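Local coordinates for oxidoreductase, NAD-binding/iron-sulfur cluster-binding protein (Nitratireductor pacificus pht-3B, PDB 6ZXU) that acts as a cobalamin-dependent catabolic reductive dehalogenase, probably feeding electrons to its B12 through two bound [4Fe-4S] clusters, at residues A[483-487]-A[516-520]; A[547-552]-A[661-667]. One frame throughout, in Å; residues are numbered along the deposited sequence.

Interaction 1. Residues A[483-487]-A[516-520]; sequences EVIHN and SIVFT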
ATOM      1  N   GLU A 483     -12.891  10.592   7.410  1.00 14.83           N
ATOM      2  CA  GLU A 483     -14.098  10.725   8.213  1.00 14.57           C
ATOM      3  C   GLU A 483     -14.852   9.405   8.458  1.00 15.84           C
ATOM      4  O   GLU A 483     -15.905   9.404   9.059  1.00 13.97           O
ATOM      5  CB  GLU A 483     -14.959  11.816   7.612  1.00 14.81           C
ATOM      6  CG  GLU A 483     -14.261  13.141   7.876  1.00 18.09           C
ATOM      7  CD  GLU A 483     -14.997  14.398   7.367  1.00 21.79           C
ATOM      8  OE1 GLU A 483     -15.910  14.310   6.549  1.00 20.25           O
ATOM      9  OE2 GLU A 483     -14.596  15.489   7.797  1.00 24.32           O
ATOM     10  N   VAL A 484     -14.327   8.271   7.924  1.00 13.05           N
ATOM     11  CA  VAL A 484     -14.911   6.963   8.119  1.00 14.22           C
ATOM     12  C   VAL A 484     -13.847   6.049   8.735  1.00 15.76           C
ATOM     13  O   VAL A 484     -12.670   6.259   8.528  1.00 14.42           O
ATOM     14  CB  VAL A 484     -15.453   6.319   6.847  1.00 16.13           C
ATOM     15  CG1 VAL A 484     -16.477   7.220   6.211  1.00 17.27           C
ATOM     16  CG2 VAL A 484     -14.377   5.968   5.846  1.00 16.31           C
ATOM     17  N   ILE A 485     -14.302   5.089   9.527  1.00 15.27           N
ATOM     18  CA  ILE A 485     -13.460   4.002  10.000  1.00 15.26           C
ATOM     19  C   ILE A 485     -13.398   2.937   8.926  1.00 13.48           C
ATOM     20  O   ILE A 485     -14.439   2.403   8.493  1.00 13.79           O
ATOM     21  CB  ILE A 485     -13.990   3.456  11.288  1.00 15.74           C
ATOM     22  CG1 ILE A 485     -14.199   4.628  12.244  1.00 18.40           C
ATOM     23  CG2 ILE A 485     -13.055   2.392  11.837  1.00 17.30           C
ATOM     24  CD1 ILE A 485     -15.183   4.307  13.351  1.00 21.04           C
ATOM     25  N   HIS A 486     -12.204   2.581   8.473  1.00 12.40           N
ATOM     26  CA  HIS A 486     -12.089   1.710   7.331  1.00 11.86           C
ATOM     27  C   HIS A 486     -12.493   0.292   7.632  1.00 11.86           C
ATOM     28  O   HIS A 486     -13.078  -0.356   6.787  1.00 13.60           O
ATOM     29  CB  HIS A 486     -10.679   1.681   6.769  1.00 14.39           C
ATOM     30  CG  HIS A 486     -10.238   2.985   6.174  1.00 15.92           C
ATOM     31  ND1 HIS A 486      -9.290   3.056   5.190  1.00 15.80           N
ATOM     32  CD2 HIS A 486     -10.615   4.247   6.419  1.00 16.14           C
ATOM     33  CE1 HIS A 486      -9.084   4.323   4.860  1.00 16.11           C
ATOM     34  NE2 HIS A 486      -9.838   5.068   5.626  1.00 16.05           N
ATOM     35  N   ASN A 487     -12.188  -0.194   8.809  1.00 13.85           N
ATOM     36  CA  ASN A 487     -12.409  -1.613   9.084  1.00 13.72           C
ATOM     37  C   ASN A 487     -13.762  -2.161   8.708  1.00 12.73           C
ATOM     38  O   ASN A 487     -13.834  -3.202   8.042  1.00 10.82           O
ATOM     39  CB  ASN A 487     -12.107  -1.914  10.545  1.00 14.31           C
ATOM     40  CG  ASN A 487     -10.670  -1.556  10.879  1.00 19.22           C
ATOM     41  OD1 ASN A 487     -10.259  -0.414  10.686  1.00 20.42           O
ATOM     42  ND2 ASN A 487      -9.962  -2.480  11.408  1.00 16.24           N
ATOM     43  N   SER A 516      -5.686  -0.123   3.471  1.00 16.43           N
ATOM     44  CA  SER A 516      -6.895   0.201   2.761  1.00 15.83           C
ATOM     45  C   SER A 516      -6.892   1.702   2.524  1.00 13.90           C
ATOM     46  O   SER A 516      -6.330   2.480   3.258  1.00 12.65           O
ATOM     47  CB  SER A 516      -8.135  -0.188   3.565  1.00 14.72           C
ATOM     48  OG  SER A 516      -8.105   0.429   4.827  1.00 12.62           O
ATOM     49  N   ILE A 517      -7.581   2.073   1.461  1.00 16.57           N
ATOM     50  CA  ILE A 517      -8.078   3.431   1.238  1.00 15.80           C
ATOM     51  C   ILE A 517      -9.576   3.279   0.939  1.00 15.68           C
ATOM     52  O   ILE A 517     -10.019   2.304   0.339  1.00 14.58           O
ATOM     53  CB  ILE A 517      -7.280   4.100   0.078  1.00 17.39           C
ATOM     54  CG1 ILE A 517      -7.639   5.578  -0.125  1.00 18.47           C
ATOM     55  CG2 ILE A 517      -7.489   3.346  -1.238  1.00 16.59           C
ATOM     56  CD1 ILE A 517      -7.131   6.501   0.877  1.00 19.09           C
ATOM     57  N   VAL A 518     -10.341   4.232   1.388  1.00 14.26           N
ATOM     58  CA  VAL A 518     -11.775   4.320   1.148  1.00 14.26           C
ATOM     59  C   VAL A 518     -12.102   5.664   0.516  1.00 13.75           C
ATOM     60  O   VAL A 518     -11.527   6.690   0.859  1.00 14.30           O
ATOM     61  CB  VAL A 518     -12.585   4.168   2.439  1.00 13.29           C
ATOM     62  CG1 VAL A 518     -14.048   4.264   2.151  1.00 13.17           C
ATOM     63  CG2 VAL A 518     -12.301   2.872   3.114  1.00 13.41           C
ATOM     64  N   PHE A 519     -12.932   5.652  -0.536  1.00 14.42           N
ATOM     65  CA  PHE A 519     -13.637   6.864  -0.882  1.00 14.72           C
ATOM     66  C   PHE A 519     -15.103   6.603  -0.877  1.00 14.34           C
ATOM     67  O   PHE A 519     -15.555   5.549  -1.312  1.00 13.79           O
ATOM     68  CB  PHE A 519     -13.205   7.553  -2.195  1.00 16.40           C
ATOM     69  CG  PHE A 519     -13.651   6.886  -3.420  1.00 15.33           C
ATOM     70  CD1 PHE A 519     -12.836   5.924  -4.043  1.00 17.39           C
ATOM     71  CD2 PHE A 519     -14.812   7.305  -4.072  1.00 14.87           C
ATOM     72  CE1 PHE A 519     -13.225   5.330  -5.217  1.00 18.87           C
ATOM     73  CE2 PHE A 519     -15.209   6.677  -5.247  1.00 16.24           C
ATOM     74  CZ  PHE A 519     -14.427   5.697  -5.804  1.00 18.96           C
ATOM     75  N   THR A 520     -15.828   7.568  -0.319  1.00 13.90           N
ATOM     76  CA  THR A 520     -17.291   7.505  -0.296  1.00 15.26           C
ATOM     77  C   THR A 520     -17.854   8.258  -1.494  1.00 17.32           C
ATOM     78  O   THR A 520     -17.216   9.169  -2.011  1.00 15.70           O
ATOM     79  CB  THR A 520     -17.839   8.023   1.006  1.00 13.18           C
ATOM     80  OG1 THR A 520     -17.327   9.327   1.296  1.00 15.57           O
ATOM     81  CG2 THR A 520     -17.420   7.046   2.164  1.00 17.20           C
TER
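The backbones of His-486 and Val-518 come closest, CA to CA 6.7 Å, where the loop leading into helix 486-492 passes the strand 514-521. The imidazole of His-486 carries most of the contact. Its CG is anti to the carbonyl carbon (chi1 -66°), which turns the ring toward the strand. His-486 ND1 meets Ser-516 OG at the ring edge, near the ring plane, in a hydrogen bond of 2.9 Å; either could donate. On one face, Val-518 CG2 sits almost over the middle of the His-486 ring, 3.7 Å from its centroid, a CH-pi contact. The far nitrogen, NE2, is hydrogen-bonded to Ser-482 OG, so both ring nitrogens are engaged.

The strand lies inside a four-stranded antiparallel sheet, and this side of it borders the cobalamin pocket. The backbone N of His-486 and the carbonyl O of Ser-516 both hydrogen-bond to the cobalamin. With an alanine here instead of His-486, Ser-516 OG is likely to lose this partner and Val-518 CG2 the ring face it packs on. Val-484 adds apolar contacts further along the strand. Its CG2 touches Val-518 CG1 at 4.1 Å, and its CG1 reaches Thr-520 CG2 at 4.2 Å. Thr-520 OG1 turns to His-420 and His-477.

Interaction 2. Residues A[547-552]-A[661-667]; sequences RECPCN and RDLSPDR. With SF4 (iron/sulfur cluster), chain E.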
ATOM      1  N   ARG A 547       2.072 -14.167  19.861  1.00 16.64           N
ATOM      2  CA  ARG A 547       3.360 -14.561  20.373  1.00 15.20           C
ATOM      3  C   ARG A 547       4.446 -13.680  19.931  1.00 17.12           C
ATOM      4  O   ARG A 547       5.376 -13.425  20.684  1.00 18.84           O
ATOM      5  CB  ARG A 547       3.672 -15.965  19.883  1.00 19.03           C
ATOM      6  CG  ARG A 547       4.903 -16.634  20.505  1.00 20.75           C
ATOM      7  CD  ARG A 547       5.112 -17.971  19.821  1.00 21.33           C
ATOM      8  NE  ARG A 547       5.769 -17.767  18.556  1.00 20.51           N
ATOM      9  CZ  ARG A 547       5.535 -18.465  17.461  1.00 21.38           C
ATOM     10  NH1 ARG A 547       4.588 -19.370  17.458  1.00 22.02           N
ATOM     11  NH2 ARG A 547       6.228 -18.206  16.350  1.00 19.28           N
ATOM     12  N   GLU A 548       4.338 -13.091  18.723  1.00 14.41           N
ATOM     13  CA  GLU A 548       5.419 -12.315  18.185  1.00 14.57           C
ATOM     14  C   GLU A 548       5.328 -10.849  18.402  1.00 14.24           C
ATOM     15  O   GLU A 548       6.197 -10.109  17.987  1.00 15.28           O
ATOM     16  CB  GLU A 548       5.583 -12.620  16.714  1.00 15.37           C
ATOM     17  CG  GLU A 548       5.973 -14.071  16.388  1.00 17.72           C
ATOM     18  CD  GLU A 548       7.361 -14.494  16.964  1.00 22.05           C
ATOM     19  OE1 GLU A 548       8.191 -13.589  17.325  1.00 24.29           O
ATOM     20  OE2 GLU A 548       7.543 -15.695  17.084  1.00 21.69           O
ATOM     21  N   CYS A 549       4.263 -10.380  19.013  1.00 15.43           N
ATOM     22  CA  CYS A 549       4.050  -8.918  19.162  1.00 16.35           C
ATOM     23  C   CYS A 549       5.056  -8.396  20.217  1.00 18.10           C
ATOM     24  O   CYS A 549       4.990  -8.901  21.339  1.00 13.95           O
ATOM     25  CB  CYS A 549       2.612  -8.571  19.679  1.00 17.32           C
ATOM     26  SG  CYS A 549       2.397  -6.839  20.135  1.00 15.20           S
ATOM     27  N   PRO A 550       5.924  -7.417  19.873  1.00 15.74           N
ATOM     28  CA  PRO A 550       6.916  -6.912  20.846  1.00 18.65           C
ATOM     29  C   PRO A 550       6.350  -6.361  22.145  1.00 22.39           C
ATOM     30  O   PRO A 550       7.042  -6.402  23.140  1.00 22.20           O
ATOM     31  CB  PRO A 550       7.630  -5.810  20.102  1.00 18.00           C
ATOM     32  CG  PRO A 550       7.341  -6.093  18.630  1.00 18.51           C
ATOM     33  CD  PRO A 550       6.023  -6.741  18.583  1.00 15.57           C
ATOM     34  N   CYS A 551       5.069  -5.968  22.211  1.00 19.00           N
ATOM     35  CA  CYS A 551       4.493  -5.455  23.443  1.00 18.69           C
ATOM     36  C   CYS A 551       3.277  -6.199  23.939  1.00 15.91           C
ATOM     37  O   CYS A 551       2.565  -5.669  24.733  1.00 17.80           O
ATOM     38  CB  CYS A 551       4.180  -3.978  23.310  1.00 19.29           C
ATOM     39  SG  CYS A 551       2.883  -3.672  22.122  1.00 18.60           S
ATOM     40  N   ASN A 552       3.092  -7.441  23.522  1.00 15.67           N
ATOM     41  CA  ASN A 552       2.009  -8.292  23.998  1.00 15.87           C
ATOM     42  C   ASN A 552       0.624  -7.682  23.881  1.00 16.46           C
ATOM     43  O   ASN A 552      -0.215  -7.858  24.757  1.00 14.54           O
ATOM     44  CB  ASN A 552       2.237  -8.766  25.426  1.00 21.17           C
ATOM     45  CG  ASN A 552       3.639  -9.317  25.628  1.00 24.06           C
ATOM     46  OD1 ASN A 552       4.138 -10.185  24.854  1.00 22.95           O
ATOM     47  ND2 ASN A 552       4.324  -8.745  26.615  1.00 25.93           N
ATOM     48  N   ARG A 661      14.548  -8.927  15.140  1.00 20.75           N
ATOM     49  CA  ARG A 661      13.848  -9.963  15.846  1.00 22.04           C
ATOM     50  C   ARG A 661      13.747 -11.237  15.013  1.00 24.87           C
ATOM     51  O   ARG A 661      13.583 -11.227  13.799  1.00 23.41           O
ATOM     52  CB  ARG A 661      12.438  -9.426  16.208  1.00 20.96           C
ATOM     53  CG  ARG A 661      12.496  -8.248  17.117  1.00 21.61           C
ATOM     54  CD  ARG A 661      11.109  -7.884  17.589  1.00 21.34           C
ATOM     55  NE  ARG A 661      11.170  -6.649  18.270  1.00 21.14           N
ATOM     56  CZ  ARG A 661      11.358  -6.542  19.565  1.00 28.31           C
ATOM     57  NH1 ARG A 661      11.531  -7.632  20.306  1.00 28.86           N
ATOM     58  NH2 ARG A 661      11.371  -5.368  20.137  1.00 29.29           N
ATOM     59  N   ASP A 662      13.803 -12.346  15.727  1.00 29.80           N
ATOM     60  CA  ASP A 662      13.637 -13.676  15.171  1.00 32.68           C
ATOM     61  C   ASP A 662      12.420 -14.302  15.839  1.00 31.85           C
ATOM     62  O   ASP A 662      11.902 -13.760  16.845  1.00 35.38           O
ATOM     63  CB  ASP A 662      14.905 -14.486  15.534  1.00 35.12           C
ATOM     64  CG  ASP A 662      16.206 -13.834  14.950  1.00 44.04           C
ATOM     65  OD1 ASP A 662      16.175 -13.266  13.806  1.00 34.53           O
ATOM     66  OD2 ASP A 662      17.249 -13.922  15.658  1.00 49.91           O
ATOM     67  N   LEU A 663      12.048 -15.472  15.368  1.00 26.42           N
ATOM     68  CA  LEU A 663      10.935 -16.177  15.987  1.00 27.29           C
ATOM     69  C   LEU A 663      11.113 -16.294  17.497  1.00 29.59           C
ATOM     70  O   LEU A 663      12.253 -16.355  17.943  1.00 36.60           O
ATOM     71  CB  LEU A 663      10.792 -17.485  15.339  1.00 26.32           C
ATOM     72  CG  LEU A 663      10.349 -17.363  13.876  1.00 30.93           C
ATOM     73  CD1 LEU A 663      10.612 -18.656  13.123  1.00 32.68           C
ATOM     74  CD2 LEU A 663       8.850 -17.086  13.814  1.00 38.56           C
ATOM     75  N   SER A 664      10.020 -16.220  18.257  1.00 27.54           N
ATOM     76  CA  SER A 664      10.007 -16.251  19.732  1.00 29.32           C
ATOM     77  C   SER A 664       9.455 -17.565  20.203  1.00 30.62           C
ATOM     78  O   SER A 664       8.734 -18.239  19.485  1.00 30.95           O
ATOM     79  CB  SER A 664       9.127 -15.119  20.310  1.00 30.68           C
ATOM     80  OG  SER A 664       9.392 -13.915  19.663  1.00 31.78           O
ATOM     81  N   PRO A 665       9.770 -17.936  21.433  1.00 34.27           N
ATOM     82  CA  PRO A 665       9.221 -19.177  21.961  1.00 37.15           C
ATOM     83  C   PRO A 665       7.813 -18.987  22.534  1.00 34.57           C
ATOM     84  O   PRO A 665       7.382 -17.881  22.810  1.00 32.73           O
ATOM     85  CB  PRO A 665      10.171 -19.515  23.112  1.00 39.28           C
ATOM     86  CG  PRO A 665      10.547 -18.158  23.622  1.00 40.99           C
ATOM     87  CD  PRO A 665      10.705 -17.304  22.385  1.00 41.03           C
ATOM     88  N   ASP A 666       7.127 -20.111  22.669  1.00 38.17           N
ATOM     89  CA  ASP A 666       5.824 -20.131  23.269  1.00 43.94           C
ATOM     90  C   ASP A 666       5.760 -19.424  24.579  1.00 49.15           C
ATOM     91  O   ASP A 666       6.752 -19.387  25.314  1.00 45.26           O
ATOM     92  CB  ASP A 666       5.376 -21.552  23.517  1.00 49.94           C
ATOM     93  CG  ASP A 666       4.579 -22.027  22.426  1.00 56.23           C
ATOM     94  OD1 ASP A 666       5.145 -22.081  21.303  1.00 64.09           O
ATOM     95  OD2 ASP A 666       3.361 -22.235  22.692  1.00 65.01           O
ATOM     96  N   ARG A 667       4.581 -18.845  24.836  1.00 44.63           N
ATOM     97  CA  ARG A 667       4.212 -18.308  26.138  1.00 43.16           C
ATOM     98  C   ARG A 667       3.525 -19.373  26.996  1.00 44.06           C
ATOM     99  O   ARG A 667       3.086 -19.147  28.165  1.00 43.30           O
ATOM    100  CB  ARG A 667       3.249 -17.149  25.935  1.00 38.41           C
ATOM    101  CG  ARG A 667       3.768 -16.070  24.994  1.00 38.69           C
ATOM    102  CD  ARG A 667       4.579 -15.002  25.680  1.00 39.92           C
ATOM    103  NE  ARG A 667       4.123 -14.642  27.052  1.00 37.99           N
ATOM    104  CZ  ARG A 667       3.370 -13.581  27.362  1.00 40.17           C
ATOM    105  NH1 ARG A 667       2.924 -12.789  26.368  1.00 37.55           N
ATOM    106  NH2 ARG A 667       3.036 -13.293  28.661  1.00 41.41           N
TER
HETATM  107 FE1  SF4 E 702       1.154  -3.171  17.276  1.00 14.59          FE
HETATM  108 FE2  SF4 E 702       3.585  -4.122  16.344  1.00 15.43          FE
HETATM  109 FE3  SF4 E 702       1.221  -5.426  15.631  1.00 14.06          FE
HETATM  110 FE4  SF4 E 702       2.198  -5.558  18.197  1.00 16.30          FE
HETATM  111  S1  SF4 E 702       3.147  -6.312  16.355  1.00 17.80           S
HETATM  112  S2  SF4 E 702       0.079  -5.150  17.536  1.00 17.65           S
HETATM  113  S3  SF4 E 702       3.096  -3.482  18.410  1.00 18.06           S
HETATM  114  S4  SF4 E 702       1.793  -3.325  15.173  1.00 17.87           S
HETATM  115  O   HOH W   1       3.596 -12.215  23.528  1.00 26.71           O
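Glu-548 reaches across to Ser-664 from the segment that runs from helix 544-548 into the cluster loop, in the ferredoxin-like part of the chain that carries two [4Fe-4S] clusters. Its neighbour Cys-549 binds iron FE4 of one cluster through SG at 2.3 Å, and a type I beta turn follows from Cys-549 to Asn-552. The facing residues 661-667 have no regular structure.

The side chain of Glu-548 leaves CB with CG anti to the carbonyl carbon, then bends at chi2 (-63°). The bend brings CD within 3.4 Å of Ser-664 N. At the tip the two oxygens divide the work. OE1 accepts from Ser-664 OG at 2.6 Å, met from above the carboxylate plane, and also forms a salt bridge with Arg-590. OE2 takes the backbone N-H of Ser-664 on its syn lone pair, 2.8 Å and nearly straight at 170°. Arg-547 grips the same OE2 side-on with NE and NH2. Arg-547 NH2 donates to the anti lone pair of Glu-548 OE2 at 2.9 Å, while NE comes from above the carboxylate plane. Three donors therefore meet at OE2, which would be expected to favour a charged carboxylate. Leu-663 CD2 lies at the edge of the Arg-547 guanidinium, and Arg-547 NH1 pairs with Asp-627.

Nearer the cluster, Pro-550 CB lies over one face of the Arg-661 guanidinium, whose NE pairs with Asp-441. Pro-550 CD lies 3.7 Å from sulfur S1 of the cluster. At the outer end Asn-552 and Arg-667 are joined through one water, which donates to Asn-552 OD1 and accepts from Arg-667 NH1 at 3.0 Å.

Interaction 1 lies at the cobalamin and interaction 2 at a [4Fe-4S] cluster. Interaction 1 is buried and borders the cobalamin pocket directly. Interaction 2 is near the surface, around the Cys-549 ligand of its cluster. Their centres are 31 Å apart and their nearest atoms about 16 Å, so they do not touch. Along the sequence they come in series, with 516-520 ending before 547-552 begins. The link between them is through the cofactors. The side chain of Glu-548 is about 8 Å from the other cluster, and that of Ser-516 is about 3 Å from B12. The clusters probably relay electrons to the cobalamin, as expected for this family.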